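Long-range contacts in uncharacterized protein (Pyrococcus furiosus, PDB 3WL4), which probably acts as a metal-dependent deacetylase on N-acetylglucosamine-type sugars, as a member of the GlcNAc-PI de-N-acetylase family: residues V60-I65 / L99-I104; K33-E38 / R129-D134; I87-E92 / I104-Y109. All blocks are in the same frame, centred on the assembly; numbering follows the deposited sequence.

Interaction 1: V60-I65 / L99-I104; sequences VEVIYI and LGVRKI. With HE2 (hexan-1-ol), chain O.
Tyr64, Val101 and Lys103 carry most of this contact, which joins the two parallel strands of a beta-alpha-beta crossover in a Rossmann-like sheet: strand 61-68, helix 81-99, then strand 103-109 back beside the first. The backbones pair at Tyr64, whose N gives a nearly straight hydrogen bond (168°) to Lys103 O at 2.9 Å.

The ring of Tyr64 turns to the side of the sheet packed by helices 43-57 and 81-99. Val101 sits on one face of it, both methyls on the same side. With CG1 anti to the backbone N (chi1 169°), that methyl makes a CH-pi contact 3.9 Å from the centroid of Tyr64 and 14° off the ring normal. The other branch, Val101 CG2, drops to 3.5 Å from Tyr64 CE1 and also meets Val62 CG1, so a beta-branched residue fills two directions at once. Ile104 lies alongside Tyr64, pointing the same way, with CG1 against CD2, while Leu99 CD1 approaches Tyr64 OH at 3.7 Å. Ile104 N turns outward from the pair and bonds OAB of a bound hexan-1-ol at 2.9 Å.

Lys103 points to the other side of the sheet. Its long chain passes Ile63 and ends in a salt bridge with Glu131 of helix 118-131; a water also links Lys103 NZ to Glu61 OE2. A lysine suits this border position, its aliphatic part covering isoleucine while the ammonium reaches carboxylates.

Earlier in the two segments, water stands between the backbones. Gly100, whose positive phi closes helix 81-99 in a Schellman motif, begins the turn into the new strand. One water takes the N-H of Val62 at 2.9 Å and donates to Val60 O and Gly100 O; a second donates to Val62 O and accepts from Arg102 N at 2.8 Å.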
loop_
_atom_site.group_PDB
_atom_site.type_symbol
_atom_site.label_atom_id
_atom_site.label_comp_id
_atom_site.label_asym_id
_atom_site.label_seq_id
_atom_site.Cartn_x
_atom_site.Cartn_y
_atom_site.Cartn_z
ATOM N N VAL A 60 -8.293 -36.884 -17.144
ATOM C CA VAL A 60 -7.531 -35.577 -16.811
ATOM C C VAL A 60 -7.473 -35.363 -15.320
ATOM O O VAL A 60 -8.458 -35.475 -14.626
ATOM C CB VAL A 60 -8.148 -34.443 -17.600
ATOM C CG1 VAL A 60 -7.290 -33.125 -17.392
ATOM C CG2 VAL A 60 -8.158 -34.655 -19.114
ATOM N N GLU A 61 -6.337 -34.981 -14.774
ATOM C CA GLU A 61 -6.222 -34.641 -13.403
ATOM C C GLU A 61 -6.587 -33.142 -13.261
ATOM O O GLU A 61 -5.927 -32.341 -13.890
ATOM C CB GLU A 61 -4.775 -34.809 -12.885
ATOM C CG GLU A 61 -4.602 -34.497 -11.504
ATOM C CD GLU A 61 -3.159 -34.668 -10.979
ATOM O OE1 GLU A 61 -2.294 -35.207 -11.757
ATOM O OE2 GLU A 61 -2.934 -34.437 -9.800
ATOM N N VAL A 62 -7.698 -32.906 -12.575
ATOM C CA VAL A 62 -8.205 -31.497 -12.413
ATOM C C VAL A 62 -7.898 -31.157 -11.008
ATOM O O VAL A 62 -8.211 -31.801 -9.973
ATOM C CB VAL A 62 -9.707 -31.441 -12.623
ATOM C CG1 VAL A 62 -10.152 -29.967 -12.280
ATOM C CG2 VAL A 62 -10.107 -31.876 -14.054
ATOM N N ILE A 63 -7.152 -29.975 -10.840
ATOM C CA ILE A 63 -6.761 -29.423 -9.534
ATOM C C ILE A 63 -7.364 -27.997 -9.408
ATOM O O ILE A 63 -7.364 -27.303 -10.416
ATOM C CB ILE A 63 -5.180 -29.298 -9.543
ATOM C CG1 ILE A 63 -4.589 -30.767 -9.549
ATOM C CG2 ILE A 63 -4.770 -28.604 -8.262
ATOM C CD1 ILE A 63 -3.084 -30.629 -9.983
ATOM N N TYR A 64 -7.860 -27.727 -8.236
ATOM C CA TYR A 64 -8.400 -26.319 -8.032
ATOM C C TYR A 64 -7.324 -25.487 -7.293
ATOM O O TYR A 64 -6.556 -25.983 -6.447
ATOM C CB TYR A 64 -9.548 -26.333 -7.090
ATOM C CG TYR A 64 -10.847 -26.908 -7.649
ATOM C CD1 TYR A 64 -10.939 -27.373 -8.948
ATOM C CD2 TYR A 64 -11.920 -26.900 -6.764
ATOM C CE1 TYR A 64 -12.247 -27.881 -9.417
ATOM C CE2 TYR A 64 -13.203 -27.335 -7.223
ATOM C CZ TYR A 64 -13.267 -27.780 -8.496
ATOM O OH TYR A 64 -14.521 -28.254 -8.932
ATOM N N ILE A 65 -7.343 -24.178 -7.655
ATOM C CA ILE A 65 -6.767 -23.155 -6.734
ATOM C C ILE A 65 -7.943 -22.265 -6.324
ATOM O O ILE A 65 -8.590 -21.741 -7.292
ATOM C CB ILE A 65 -5.680 -22.305 -7.433
ATOM C CG1 ILE A 65 -4.483 -23.194 -7.801
ATOM C CG2 ILE A 65 -5.180 -21.247 -6.394
ATOM C CD1 ILE A 65 -3.422 -22.406 -8.665
ATOM N N LEU A 99 -17.307 -34.077 -8.664
ATOM C CA LEU A 99 -16.811 -33.781 -9.984
ATOM C C LEU A 99 -15.500 -34.465 -10.381
ATOM O O LEU A 99 -14.982 -34.223 -11.497
ATOM C CB LEU A 99 -16.616 -32.197 -10.102
ATOM C CG LEU A 99 -17.934 -31.465 -9.878
ATOM C CD1 LEU A 99 -17.667 -29.918 -9.985
ATOM C CD2 LEU A 99 -18.980 -31.820 -10.955
ATOM N N GLY A 100 -14.942 -35.313 -9.467
ATOM C CA GLY A 100 -13.741 -36.043 -9.857
ATOM C C GLY A 100 -12.455 -35.272 -9.525
ATOM O O GLY A 100 -11.394 -35.699 -9.888
ATOM N N VAL A 101 -12.627 -34.190 -8.720
ATOM C CA VAL A 101 -11.382 -33.394 -8.412
ATOM C C VAL A 101 -10.837 -33.971 -7.072
ATOM O O VAL A 101 -11.557 -34.057 -6.026
ATOM C CB VAL A 101 -11.865 -31.901 -8.284
ATOM C CG1 VAL A 101 -10.670 -30.977 -7.664
ATOM C CG2 VAL A 101 -12.329 -31.403 -9.563
ATOM N N ARG A 102 -9.511 -34.140 -7.037
ATOM C CA ARG A 102 -8.912 -34.703 -5.838
ATOM C C ARG A 102 -7.902 -33.794 -5.177
ATOM O O ARG A 102 -7.394 -34.190 -4.141
ATOM C CB ARG A 102 -8.117 -36.005 -6.198
ATOM C CG ARG A 102 -9.114 -37.081 -6.874
ATOM C CD ARG A 102 -8.518 -38.403 -7.475
ATOM N NE ARG A 102 -7.293 -38.322 -8.309
ATOM C CZ ARG A 102 -7.068 -37.707 -9.507
ATOM N NH1 ARG A 102 -7.957 -36.919 -10.147
ATOM N NH2 ARG A 102 -5.848 -37.848 -10.064
ATOM N N LYS A 103 -7.689 -32.553 -5.679
ATOM C CA LYS A 103 -6.690 -31.717 -4.952
ATOM C C LYS A 103 -7.144 -30.232 -5.069
ATOM O O LYS A 103 -7.540 -29.799 -6.186
ATOM C CB LYS A 103 -5.318 -31.872 -5.553
ATOM C CG LYS A 103 -4.238 -31.042 -4.861
ATOM C CD LYS A 103 -2.826 -31.273 -5.515
ATOM C CE LYS A 103 -2.228 -32.657 -5.610
ATOM N NZ LYS A 103 -0.664 -32.423 -5.972
ATOM N N ILE A 104 -7.098 -29.585 -3.913
ATOM C CA ILE A 104 -7.513 -28.140 -3.871
ATOM C C ILE A 104 -6.362 -27.437 -3.126
ATOM O O ILE A 104 -6.022 -27.782 -1.987
ATOM C CB ILE A 104 -8.813 -27.953 -3.088
ATOM C CG1 ILE A 104 -9.966 -28.708 -3.826
ATOM C CG2 ILE A 104 -9.081 -26.391 -3.055
ATOM C CD1 ILE A 104 -11.198 -28.776 -2.903
HETATM C CAA HE2 O . -12.620 -33.923 -2.018
HETATM C CAC HE2 O . -11.372 -33.015 -2.610
HETATM C CAE HE2 O . -10.223 -33.039 -1.549
HETATM C CAG HE2 O . -9.350 -31.768 -1.496
HETATM C CAF HE2 O . -8.195 -32.007 -0.548
HETATM C CAD HE2 O . -7.249 -30.863 -0.729
HETATM O OAB HE2 O . -6.194 -31.110 -1.619
HETATM O O HOH W 1 -9.504 -35.088 -11.858
HETATM O O HOH W 2 -0.514 -33.381 -8.884
HETATM O O HOH W 3 -7.538 -34.101 -8.964
#

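Interaction 2: K33-E38 / R129-D134; sequences KVICIE and RKEKPD
Lys33 meets Glu131 and Asp134 with its ammonium, its N-H and its carbonyl, tying the first residue of central strand 33-38 to the end of helix 118-131 and the loop leading into the neighbouring strand 135-139. The lysine chain runs out extended and bends at chi3 (-61°), which brings NZ to the last turn of the helix. There it makes two bonds: a salt bridge to Glu131 OE1 at 2.8 Å, and a hydrogen bond to Glu131 O at 2.9 Å that lies in the carbonyl plane on a lone pair. One residue thus supplies both acceptors, and Lys132, with positive phi, ends the helix just beyond.

The backbone of Lys33 is satisfied by Asp134. Lys33 N donates to Asp134 OD2 at 3.0 Å, an oxygen that also receives Lys32 N. In return, Asp134 N donates to Lys33 O at 2.8 Å. A short acidic side chain fits here because one oxygen can receive the N-H groups of both Lys32 and Lys33, where the strand begins.

Between these polar ends Pro133 offers its ring to Ile35, CG lying 3.9 Å from Ile35 CD1. The other carboxylate oxygen, Glu131 OE2, takes Tyr105 OH and Lys103 NZ. With two lysines and a hydroxyl around it, the buried carboxylate is likely to stay ionised, and the helix's negative end probably favours the charged form of Lys33.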
loop_
_atom_site.group_PDB
_atom_site.type_symbol
_atom_site.label_atom_id
_atom_site.label_comp_id
_atom_site.label_asym_id
_atom_site.label_seq_id
_atom_site.Cartn_x
_atom_site.Cartn_y
_atom_site.Cartn_z
ATOM N N LYS A 33 -3.289 -32.605 -17.279
ATOM C CA LYS A 33 -3.417 -32.023 -15.938
ATOM C C LYS A 33 -3.816 -30.551 -16.184
ATOM O O LYS A 33 -3.200 -29.862 -16.956
ATOM C CB LYS A 33 -2.085 -32.083 -15.168
ATOM C CG LYS A 33 -2.275 -31.437 -13.767
ATOM C CD LYS A 33 -0.982 -31.232 -12.911
ATOM C CE LYS A 33 -0.288 -32.633 -12.604
ATOM N NZ LYS A 33 0.968 -32.408 -11.801
ATOM N N VAL A 34 -4.924 -30.151 -15.543
ATOM C CA VAL A 34 -5.394 -28.709 -15.626
ATOM C C VAL A 34 -5.605 -28.222 -14.242
ATOM O O VAL A 34 -5.896 -28.920 -13.299
ATOM C CB VAL A 34 -6.636 -28.574 -16.506
ATOM C CG1 VAL A 34 -6.312 -29.200 -17.963
ATOM C CG2 VAL A 34 -7.816 -29.274 -15.848
ATOM N N ILE A 35 -5.403 -26.850 -14.151
ATOM C CA ILE A 35 -5.749 -26.172 -12.891
ATOM C C ILE A 35 -6.932 -25.244 -13.190
ATOM O O ILE A 35 -6.936 -24.478 -14.183
ATOM C CB ILE A 35 -4.546 -25.280 -12.417
ATOM C CG1 ILE A 35 -3.478 -26.316 -11.875
ATOM C CG2 ILE A 35 -5.061 -24.460 -11.287
ATOM C CD1 ILE A 35 -2.269 -25.622 -11.231
ATOM N N CYS A 36 -7.950 -25.390 -12.312
ATOM C CA CYS A 36 -9.103 -24.472 -12.436
ATOM C C CYS A 36 -9.047 -23.566 -11.233
ATOM O O CYS A 36 -9.039 -23.953 -10.072
ATOM C CB CYS A 36 -10.439 -25.300 -12.343
ATOM S SG CYS A 36 -10.497 -26.549 -13.742
ATOM N N ILE A 37 -8.957 -22.264 -11.555
ATOM C CA ILE A 37 -8.757 -21.191 -10.560
ATOM C C ILE A 37 -10.144 -20.539 -10.287
ATOM O O ILE A 37 -10.810 -20.047 -11.260
ATOM C CB ILE A 37 -7.772 -20.153 -11.082
ATOM C CG1 ILE A 37 -6.428 -20.913 -11.322
ATOM C CG2 ILE A 37 -7.526 -19.129 -9.930
ATOM C CD1 ILE A 37 -5.281 -19.958 -11.764
ATOM N N GLU A 38 -10.528 -20.511 -9.031
ATOM C CA GLU A 38 -11.829 -19.933 -8.671
ATOM C C GLU A 38 -11.615 -18.847 -7.650
ATOM O O GLU A 38 -10.852 -18.993 -6.692
ATOM C CB GLU A 38 -12.805 -20.944 -8.027
ATOM C CG GLU A 38 -12.191 -21.857 -6.916
ATOM C CD GLU A 38 -13.188 -22.912 -6.421
ATOM O OE1 GLU A 38 -14.256 -23.011 -6.960
ATOM O OE2 GLU A 38 -12.868 -23.515 -5.361
ATOM N N ARG A 129 4.346 -23.650 -11.256
ATOM C CA ARG A 129 5.683 -24.300 -11.518
ATOM C C ARG A 129 5.711 -25.630 -10.788
ATOM O O ARG A 129 6.386 -26.559 -11.351
ATOM C CB ARG A 129 6.759 -23.371 -10.967
ATOM C CG ARG A 129 6.918 -22.164 -11.891
ATOM C CD ARG A 129 7.916 -21.206 -11.196
ATOM N NE ARG A 129 8.171 -20.070 -12.145
ATOM C CZ ARG A 129 8.846 -18.925 -11.777
ATOM N NH1 ARG A 129 9.124 -18.710 -10.491
ATOM N NH2 ARG A 129 9.092 -18.030 -12.712
ATOM N N LYS A 130 5.106 -25.819 -9.635
ATOM C CA LYS A 130 5.129 -27.176 -8.967
ATOM C C LYS A 130 4.338 -28.161 -9.783
ATOM O O LYS A 130 4.829 -29.304 -10.002
ATOM C CB LYS A 130 4.557 -27.043 -7.575
ATOM C CG LYS A 130 4.353 -28.438 -6.879
ATOM C CD LYS A 130 5.653 -29.038 -6.475
ATOM C CE LYS A 130 5.210 -30.454 -5.781
ATOM N NZ LYS A 130 6.549 -30.836 -5.234
ATOM N N GLU A 131 3.143 -27.790 -10.230
ATOM C CA GLU A 131 2.251 -28.802 -10.826
ATOM C C GLU A 131 2.479 -28.916 -12.276
ATOM O O GLU A 131 2.083 -29.997 -12.899
ATOM C CB GLU A 131 0.783 -28.368 -10.514
ATOM C CG GLU A 131 0.348 -28.539 -9.097
ATOM C CD GLU A 131 0.123 -30.002 -8.617
ATOM O OE1 GLU A 131 0.281 -30.896 -9.514
ATOM O OE2 GLU A 131 -0.121 -30.093 -7.440
ATOM N N LYS A 132 3.023 -27.974 -13.040
ATOM C CA LYS A 132 3.272 -28.052 -14.502
ATOM C C LYS A 132 2.001 -28.391 -15.253
ATOM O O LYS A 132 1.967 -29.392 -16.041
ATOM C CB LYS A 132 4.410 -29.122 -14.748
ATOM C CG LYS A 132 5.718 -28.560 -14.174
ATOM C CD LYS A 132 6.907 -29.550 -14.421
ATOM C CE LYS A 132 7.633 -29.190 -15.764
ATOM N NZ LYS A 132 7.782 -27.685 -16.295
ATOM N N PRO A 133 0.908 -27.690 -15.047
ATOM C CA PRO A 133 -0.301 -28.060 -15.751
ATOM C C PRO A 133 -0.238 -27.747 -17.209
ATOM O O PRO A 133 0.360 -26.733 -17.690
ATOM C CB PRO A 133 -1.382 -27.172 -15.074
ATOM C CG PRO A 133 -0.551 -25.812 -14.728
ATOM C CD PRO A 133 0.717 -26.519 -14.123
ATOM N N ASP A 134 -0.980 -28.532 -18.021
ATOM C CA ASP A 134 -1.080 -28.222 -19.454
ATOM C C ASP A 134 -2.031 -27.062 -19.728
ATOM O O ASP A 134 -1.871 -26.355 -20.692
ATOM C CB ASP A 134 -1.659 -29.501 -20.316
ATOM C CG ASP A 134 -0.883 -30.717 -19.999
ATOM O OD1 ASP A 134 0.345 -30.677 -20.387
ATOM O OD2 ASP A 134 -1.313 -31.586 -19.283
#

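Interaction 3: I87-E92 / I104-Y109; sequences IRRREE and IYWLNY. With HE2 (hexan-1-ol), chain O.
Arg89 lays its guanidinium over the indole of Trp106, the main contact between helix 81-99 and the strand it leads into, 103-109, within the beta-alpha-beta unit. The stack is a cation-pi one: Arg89 CZ stands 4.1 Å from the centroid of the five-membered ring, and the two planes are inclined by 26°. Nearest in this pair of groups are Arg89 NH2 and Trp106 CD1, at 3.6 Å. A trans first torsion (chi1 -178°) and a fold at chi3 carry the guanidinium over the ring; the stem also touches the indole, Arg89 CG resting 3.6 Å from Trp106 CZ2. Arginine suits the spot by pairing a flat cation with a greasy stem.

Apolar packing completes the contact. Glu92 CB comes to the edge of the indole, 3.6 Å from Trp106 CH2, and its CG touches Ile104 CD1 at 3.7 Å. From the same strand, Ile104 CG2 lies 3.5 Å from the indole plane on the face opposite Arg89, toward its rim. A leucine in place of Trp106 would probably leave the Arg89 guanidinium without its pi face and open a gap beside Glu92 CB, over Ile104 CG2.

The polar end of Glu92 leaves this packing and accepts Asp42 N, in the His-Pro-Asp-Asp motif that typically carries metal ligands in this family. Helix and strand run nearly antiparallel (158°); the axes of segments 87-92 and 104-109 come within 11.4 Å. Strand 103-109 borders the sheet within the chain, paired with 61-68; helix 81-99 covers one face, while Tyr105 and Leu107 turn to helix 118-131 on the other.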
loop_
_atom_site.group_PDB
_atom_site.type_symbol
_atom_site.label_atom_id
_atom_site.label_comp_id
_atom_site.label_asym_id
_atom_site.label_seq_id
_atom_site.Cartn_x
_atom_site.Cartn_y
_atom_site.Cartn_z
ATOM N N ILE A 87 -16.940 -24.098 7.202
ATOM C CA ILE A 87 -18.059 -24.788 6.523
ATOM C C ILE A 87 -17.838 -24.905 5.051
ATOM O O ILE A 87 -18.025 -25.949 4.388
ATOM C CB ILE A 87 -19.379 -24.069 6.846
ATOM C CG1 ILE A 87 -19.766 -24.353 8.306
ATOM C CG2 ILE A 87 -20.531 -24.482 5.845
ATOM C CD1 ILE A 87 -20.780 -23.392 8.805
ATOM N N ARG A 88 -17.428 -23.794 4.397
ATOM C CA ARG A 88 -17.252 -23.838 2.967
ATOM C C ARG A 88 -16.134 -24.710 2.425
ATOM O O ARG A 88 -16.176 -25.197 1.298
ATOM C CB ARG A 88 -17.135 -22.355 2.446
ATOM C CG ARG A 88 -18.453 -21.572 2.734
ATOM C CD ARG A 88 -18.416 -20.119 2.116
ATOM N NE ARG A 88 -18.499 -20.267 0.668
ATOM C CZ ARG A 88 -18.660 -19.183 -0.132
ATOM N NH1 ARG A 88 -18.687 -17.961 0.487
ATOM N NH2 ARG A 88 -18.764 -19.260 -1.501
ATOM N N ARG A 89 -15.069 -24.845 3.250
ATOM C CA ARG A 89 -14.023 -25.803 2.885
ATOM C C ARG A 89 -14.605 -27.223 2.781
ATOM O O ARG A 89 -14.325 -27.882 1.784
ATOM C CB ARG A 89 -12.918 -25.712 3.973
ATOM C CG ARG A 89 -11.839 -26.746 3.429
ATOM C CD ARG A 89 -10.820 -26.919 4.591
ATOM N NE ARG A 89 -10.283 -25.536 4.758
ATOM C CZ ARG A 89 -9.008 -25.170 4.584
ATOM N NH1 ARG A 89 -8.735 -23.866 4.671
ATOM N NH2 ARG A 89 -8.065 -26.120 4.349
ATOM N N ARG A 90 -15.407 -27.593 3.755
ATOM C CA ARG A 90 -16.023 -28.940 3.648
ATOM C C ARG A 90 -16.997 -29.050 2.494
ATOM O O ARG A 90 -17.037 -30.078 1.817
ATOM C CB ARG A 90 -16.739 -29.231 4.953
ATOM C CG ARG A 90 -15.728 -29.161 6.127
ATOM C CD ARG A 90 -16.386 -29.201 7.503
ATOM N NE ARG A 90 -15.447 -29.316 8.663
ATOM C CZ ARG A 90 -15.864 -29.201 9.930
ATOM N NH1 ARG A 90 -17.167 -28.951 10.178
ATOM N NH2 ARG A 90 -14.987 -29.303 10.931
ATOM N N GLU A 91 -17.752 -27.947 2.240
ATOM C CA GLU A 91 -18.701 -27.992 1.090
ATOM C C GLU A 91 -17.960 -28.165 -0.186
ATOM O O GLU A 91 -18.327 -28.915 -1.101
ATOM C CB GLU A 91 -19.486 -26.673 1.012
ATOM C CG GLU A 91 -20.513 -26.616 2.137
ATOM C CD GLU A 91 -21.249 -25.362 2.329
ATOM O OE1 GLU A 91 -20.898 -24.289 1.746
ATOM O OE2 GLU A 91 -22.272 -25.347 3.118
ATOM N N GLU A 92 -16.787 -27.431 -0.350
ATOM C CA GLU A 92 -16.059 -27.637 -1.591
ATOM C C GLU A 92 -15.438 -29.034 -1.763
ATOM O O GLU A 92 -15.327 -29.563 -2.850
ATOM C CB GLU A 92 -14.923 -26.522 -1.661
ATOM C CG GLU A 92 -14.199 -26.530 -2.986
ATOM C CD GLU A 92 -15.068 -25.926 -4.079
ATOM O OE1 GLU A 92 -15.974 -26.632 -4.677
ATOM O OE2 GLU A 92 -14.943 -24.738 -4.515
ATOM N N ILE A 104 -7.098 -29.585 -3.913
ATOM C CA ILE A 104 -7.513 -28.140 -3.871
ATOM C C ILE A 104 -6.362 -27.437 -3.126
ATOM O O ILE A 104 -6.022 -27.782 -1.987
ATOM C CB ILE A 104 -8.813 -27.953 -3.088
ATOM C CG1 ILE A 104 -9.966 -28.708 -3.826
ATOM C CG2 ILE A 104 -9.081 -26.391 -3.055
ATOM C CD1 ILE A 104 -11.198 -28.776 -2.903
ATOM N N TYR A 105 -5.838 -26.354 -3.738
ATOM C CA TYR A 105 -4.938 -25.419 -2.997
ATOM C C TYR A 105 -5.787 -24.216 -2.527
ATOM O O TYR A 105 -6.454 -23.587 -3.396
ATOM C CB TYR A 105 -3.893 -24.882 -3.927
ATOM C CG TYR A 105 -2.804 -25.882 -4.350
ATOM C CD1 TYR A 105 -1.585 -25.911 -3.667
ATOM C CD2 TYR A 105 -3.005 -26.763 -5.478
ATOM C CE1 TYR A 105 -0.586 -26.786 -4.048
ATOM C CE2 TYR A 105 -1.967 -27.630 -5.871
ATOM C CZ TYR A 105 -0.804 -27.567 -5.140
ATOM O OH TYR A 105 0.278 -28.456 -5.550
ATOM N N TRP A 106 -5.682 -23.938 -1.296
ATOM C CA TRP A 106 -6.420 -22.816 -0.697
ATOM C C TRP A 106 -5.472 -21.667 -0.437
ATOM O O TRP A 106 -4.594 -21.761 0.433
ATOM C CB TRP A 106 -6.979 -23.251 0.656
ATOM C CG TRP A 106 -8.027 -24.388 0.535
ATOM C CD1 TRP A 106 -7.764 -25.730 0.742
ATOM C CD2 TRP A 106 -9.401 -24.261 0.173
ATOM N NE1 TRP A 106 -9.019 -26.443 0.617
ATOM C CE2 TRP A 106 -9.962 -25.552 0.225
ATOM C CE3 TRP A 106 -10.199 -23.171 -0.134
ATOM C CZ2 TRP A 106 -11.348 -25.785 -0.028
ATOM C CZ3 TRP A 106 -11.572 -23.365 -0.422
ATOM C CH2 TRP A 106 -12.095 -24.664 -0.337
ATOM N N LEU A 107 -5.624 -20.581 -1.165
ATOM C CA LEU A 107 -4.702 -19.426 -0.871
ATOM C C LEU A 107 -5.079 -18.717 0.358
ATOM O O LEU A 107 -4.183 -18.006 0.925
ATOM C CB LEU A 107 -4.648 -18.393 -2.062
ATOM C CG LEU A 107 -4.220 -18.994 -3.395
ATOM C CD1 LEU A 107 -3.949 -17.802 -4.320
ATOM C CD2 LEU A 107 -2.986 -19.889 -3.312
ATOM N N ASN A 108 -6.367 -18.804 0.799
ATOM C CA ASN A 108 -6.838 -18.239 2.048
ATOM C C ASN A 108 -6.821 -16.732 2.141
ATOM O O ASN A 108 -6.960 -16.223 3.256
ATOM C CB ASN A 108 -6.121 -18.855 3.290
ATOM C CG ASN A 108 -6.474 -20.398 3.488
ATOM O OD1 ASN A 108 -5.548 -21.170 3.630
ATOM N ND2 ASN A 108 -7.628 -20.652 3.519
ATOM N N TYR A 109 -6.745 -16.033 1.020
ATOM C CA TYR A 109 -7.052 -14.587 1.164
ATOM C C TYR A 109 -8.505 -14.363 1.610
ATOM O O TYR A 109 -9.366 -15.167 1.232
ATOM C CB TYR A 109 -6.718 -13.796 -0.159
ATOM C CG TYR A 109 -5.192 -13.828 -0.473
ATOM C CD1 TYR A 109 -4.375 -12.994 0.188
ATOM C CD2 TYR A 109 -4.749 -14.740 -1.391
ATOM C CE1 TYR A 109 -3.033 -13.033 -0.021
ATOM C CE2 TYR A 109 -3.316 -14.820 -1.662
ATOM C CZ TYR A 109 -2.559 -13.991 -0.933
ATOM O OH TYR A 109 -1.150 -14.075 -1.122
HETATM C CAA HE2 O . -12.620 -33.923 -2.018
HETATM C CAC HE2 O . -11.372 -33.015 -2.610
HETATM C CAE HE2 O . -10.223 -33.039 -1.549
HETATM C CAG HE2 O . -9.350 -31.768 -1.496
HETATM C CAF HE2 O . -8.195 -32.007 -0.548
HETATM C CAD HE2 O . -7.249 -30.863 -0.729
HETATM O OAB HE2 O . -6.194 -31.110 -1.619
#

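In the fold
Interaction 1 pairs two strands of the parallel sheet; interactions 2 and 3 join that sheet to helices on opposite faces. Interactions 1 and 2, centres about 9 Å apart, meet through neighbouring strands 61-68 and 33-38, with Lys103 NZ 2.8 Å from Glu131 OE2. Interaction 3, about 13 Å from interaction 1 between centres, shares Ile104 and the hexan-1-ol with it. Interactions 2 and 3, centres about 17 Å apart, touch at Glu131 OE2 and Tyr105 OH (2.5 Å) and at the carboxylate oxygens Glu38 OE2 and Glu92 OE2 (2.6 Å). The Arg88 side chain of interaction 3 comes about 4 Å from a bound tris(hydroxyethyl)aminomethane; interaction 1 stands back, its Tyr64 side chain about 12 Å from such a molecule and from a cadmium ion.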